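Local coordinates for protein CRISPR-associated endoribonuclease Cas2 (Streptococcus pyogenes serotype M1, PDB 4QR2) that probably acts as a magnesium-dependent nuclease of the CRISPR adaptive immune system, working as a homodimer that joins a Cas1 homodimer, at residues F48-I51 and K52-T56; S42-P45 and A46-V49. One frame throughout, in Å; residues are numbered along the deposited sequence.

Contact 1 (F48-I51 and K52-T56); sequences FVDI and KHRLT
One face of the Phe48 ring is covered by the end of Lys52, whose CE sits 3.6 Å above the ring plane, over its centre. The ammonium lies farther out: Lys52 NZ is 4.0 Å from the centroid of the Phe48 ring and 29° off its normal, so a CH-pi contact through CE and a cation-pi contact through NZ share the face. A bend in the lysine chain (chi3 -84°) folds it back over the ring, and NZ goes on to a salt bridge with Glu80 of the second subunit. Phe68 meets Phe48 edge-to-face. The His53 ring carries the carbonyl oxygen of Val49 on one face, 3.5 Å above the plane and toward the rim; Val49 CG1 lies 3.6 Å from CE1 of His53, the two side chains running alongside each other. Next round the helix, the carboxylate of Asp50 and the guanidinium of Arg54 are turned 28° apart. A single oxygen, Asp50 OD2, takes NH2 of Arg54 at 2.8 Å and its NE at 3.2 Å; both bonds are strongly bent and weak, but the pair is a salt bridge, and NH2 also bonds to the hydroxyl of Tyr30. On the buried side Ile51 CG2 packs 3.7 Å from Leu55 CD1, with Leu55 reaching helix 14-27 and strand 65-71. Lys52 O accepts both the backbone N and, at 2.9 Å, the OG1 of Thr56, from opposite faces of its carbonyl plane. The N-H groups of Lys52 to Leu55 bond to the carbonyls of Phe48 to Ile51, each four residues back, in an amphipathic alpha-helix that covers the sheet of the ferredoxin-like fold and brings Lys52, with Phe48, Leu55 and Thr56, to the second subunit.

Contact 2 (S42-P45 and A46-V49); sequences SVTP and AEFV
The chain stays extended through Val43 and Thr44 and turns helical at Pro45, with Phe48 N bonded to Thr44 O at 2.9 Å and Val49 N to Pro45 O at 3.0 Å. Thr44 and Glu47 exchange side-chain bonds across this turn. Thr44 OG1, held between its own backbone N and carbonyl carbon (chi1 60°), accepts from Glu47 N at 3.1 Å. In return, the extended glutamate chain slants across the threonine, and its OE1 takes Thr44 N at 3.0 Å in a nearly straight bond (171°), met on the anti side and 31° out of the carboxylate plane. A water bonded to Ser42 O makes a further, weak bond to Glu47 OE1. On the inner side Val43 CG2 meets Phe48 CB at 3.8 Å, while both residues also pack on Val3 of strand 2-8. The negative carboxylate beside the helix start probably interacts favourably with the helix dipole. The reciprocal bonds make a classic capping box, with Thr44 as the N-cap, in the short loop that leads from strand 38-42 into helix 45-58.

How the contacts relate
Contact 2 starts helix 45-58 and contact 1 carries it onward: their centres are 9 Å apart, and they share Phe48 and Val49. Phe48 serves both, its CB in contact 2 and its ring in contact 1. A second bridge is made by Ile51 CD1, 3.5 Å from Val43 CG1, which brings the loop against the buried side of the helix. Tyr30 touches residues of both. The side chain of Leu55 is about 12 Å from that of Asp8, the predicted magnesium ligand, so contact 1 packs at some distance from it, and contact 2 is also away from that site.

Contact 1 (F48-I51 and K52-T56)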
# COMPACT_ATOMS: atom_id res chain seq x y z
N PHE A 48 14.99 -8.14 -8.11
CA PHE A 48 13.79 -8.48 -7.34
C PHE A 48 14.03 -9.67 -6.46
O PHE A 48 13.64 -9.65 -5.26
CB PHE A 48 12.64 -8.66 -8.31
CG PHE A 48 11.28 -8.84 -7.67
CD1 PHE A 48 10.91 -8.16 -6.56
CD2 PHE A 48 10.35 -9.71 -8.27
CE1 PHE A 48 9.61 -8.32 -6.05
CE2 PHE A 48 9.07 -9.87 -7.77
CZ PHE A 48 8.75 -9.20 -6.60
N VAL A 49 14.73 -10.68 -7.00
CA VAL A 49 15.08 -11.88 -6.20
C VAL A 49 15.92 -11.43 -4.99
O VAL A 49 15.68 -11.84 -3.85
CB VAL A 49 15.84 -12.97 -6.97
CG1 VAL A 49 16.20 -14.11 -6.01
CG2 VAL A 49 15.01 -13.52 -8.11
N ASP A 50 16.90 -10.59 -5.23
CA ASP A 50 17.77 -10.09 -4.13
C ASP A 50 17.06 -9.29 -3.13
O ASP A 50 17.17 -9.53 -1.90
CB ASP A 50 18.92 -9.30 -4.71
CG ASP A 50 19.98 -9.03 -3.66
OD1 ASP A 50 20.35 -9.92 -2.84
OD2 ASP A 50 20.43 -7.90 -3.66
N ILE A 51 16.25 -8.35 -3.59
CA ILE A 51 15.44 -7.57 -2.65
C ILE A 51 14.53 -8.43 -1.78
O ILE A 51 14.39 -8.21 -0.58
CB ILE A 51 14.68 -6.51 -3.41
CG1 ILE A 51 15.65 -5.53 -4.01
CG2 ILE A 51 13.75 -5.74 -2.49
CD1 ILE A 51 14.98 -4.74 -5.11
N LYS A 52 13.86 -9.41 -2.35
CA LYS A 52 13.04 -10.33 -1.51
C LYS A 52 13.86 -11.05 -0.42
O LYS A 52 13.43 -11.12 0.75
CB LYS A 52 12.36 -11.38 -2.39
CG LYS A 52 11.16 -10.77 -3.09
CD LYS A 52 10.34 -11.77 -3.86
CE LYS A 52 10.89 -12.02 -5.23
NZ LYS A 52 9.94 -12.81 -6.09
N HIS A 53 15.01 -11.61 -0.79
CA HIS A 53 15.87 -12.24 0.22
C HIS A 53 16.24 -11.26 1.35
O HIS A 53 16.18 -11.63 2.50
CB HIS A 53 17.16 -12.74 -0.40
CG HIS A 53 16.98 -13.91 -1.32
ND1 HIS A 53 17.94 -14.30 -2.23
CD2 HIS A 53 15.96 -14.80 -1.45
CE1 HIS A 53 17.54 -15.38 -2.88
NE2 HIS A 53 16.35 -15.72 -2.42
N ARG A 54 16.61 -10.05 0.99
CA ARG A 54 16.96 -9.02 1.97
C ARG A 54 15.85 -8.60 2.87
O ARG A 54 16.04 -8.49 4.11
CB ARG A 54 17.68 -7.84 1.30
CG ARG A 54 19.01 -8.30 0.79
CD ARG A 54 19.95 -7.19 0.54
NE ARG A 54 19.75 -6.80 -0.76
CZ ARG A 54 19.90 -5.58 -1.26
NH1 ARG A 54 20.30 -4.54 -0.50
NH2 ARG A 54 19.61 -5.42 -2.56
N LEU A 55 14.68 -8.43 2.27
CA LEU A 55 13.48 -8.08 3.05
C LEU A 55 13.13 -9.18 3.97
O LEU A 55 12.75 -8.94 5.14
CB LEU A 55 12.34 -7.75 2.12
CG LEU A 55 12.42 -6.47 1.33
CD1 LEU A 55 11.35 -6.51 0.24
CD2 LEU A 55 12.19 -5.26 2.28
N THR A 56 13.32 -10.43 3.54
CA THR A 56 13.03 -11.56 4.44
C THR A 56 13.88 -11.57 5.70
O THR A 56 13.40 -11.96 6.77
CB THR A 56 13.23 -12.89 3.69
OG1 THR A 56 12.24 -12.97 2.66
CG2 THR A 56 13.04 -14.03 4.63

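Contact 2 (S42-P45 and A46-V49)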
# COMPACT_ATOMS: atom_id res chain seq x y z
N SER A 42 11.61 0.13 -9.29
CA SER A 42 11.81 -0.31 -10.64
C SER A 42 13.03 -1.23 -10.56
O SER A 42 14.15 -0.81 -10.13
CB SER A 42 12.09 0.88 -11.56
OG SER A 42 12.50 0.44 -12.83
N VAL A 43 12.82 -2.50 -10.88
CA VAL A 43 13.85 -3.52 -10.63
C VAL A 43 13.95 -4.49 -11.76
O VAL A 43 12.96 -4.80 -12.40
CB VAL A 43 13.59 -4.31 -9.33
CG1 VAL A 43 13.85 -3.40 -8.12
CG2 VAL A 43 12.25 -4.98 -9.29
N THR A 44 15.15 -5.02 -11.92
CA THR A 44 15.32 -6.18 -12.81
C THR A 44 14.84 -7.44 -12.12
O THR A 44 14.75 -7.49 -10.90
CB THR A 44 16.78 -6.41 -13.19
OG1 THR A 44 17.56 -6.63 -12.04
CG2 THR A 44 17.38 -5.20 -13.96
N PRO A 45 14.66 -8.51 -12.87
CA PRO A 45 14.24 -9.76 -12.21
C PRO A 45 15.24 -10.27 -11.15
O PRO A 45 14.79 -10.68 -10.03
CB PRO A 45 14.08 -10.74 -13.40
CG PRO A 45 13.79 -9.83 -14.55
CD PRO A 45 14.55 -8.58 -14.34
N ALA A 46 16.52 -10.19 -11.48
CA ALA A 46 17.63 -10.49 -10.51
C ALA A 46 17.62 -9.59 -9.28
O ALA A 46 17.75 -10.07 -8.16
CB ALA A 46 18.98 -10.40 -11.21
N GLU A 47 17.40 -8.28 -9.47
CA GLU A 47 17.29 -7.37 -8.34
C GLU A 47 16.08 -7.74 -7.47
O GLU A 47 16.16 -7.68 -6.23
CB GLU A 47 17.19 -5.89 -8.77
CG GLU A 47 18.54 -5.35 -9.24
CD GLU A 47 18.42 -4.00 -9.92
OE1 GLU A 47 17.33 -3.65 -10.38
OE2 GLU A 47 19.47 -3.33 -10.05
N PHE A 48 14.99 -8.14 -8.11
CA PHE A 48 13.79 -8.48 -7.34
C PHE A 48 14.03 -9.67 -6.46
O PHE A 48 13.64 -9.65 -5.26
CB PHE A 48 12.64 -8.66 -8.31
CG PHE A 48 11.28 -8.84 -7.67
CD1 PHE A 48 10.91 -8.16 -6.56
CD2 PHE A 48 10.35 -9.71 -8.27
CE1 PHE A 48 9.61 -8.32 -6.05
CE2 PHE A 48 9.07 -9.87 -7.77
CZ PHE A 48 8.75 -9.20 -6.60
N VAL A 49 14.73 -10.68 -7.00
CA VAL A 49 15.08 -11.88 -6.20
C VAL A 49 15.92 -11.43 -4.99
O VAL A 49 15.68 -11.84 -3.85
CB VAL A 49 15.84 -12.97 -6.97
CG1 VAL A 49 16.20 -14.11 -6.01
CG2 VAL A 49 15.01 -13.52 -8.11
O HOH W 1 16.51 -0.54 -9.46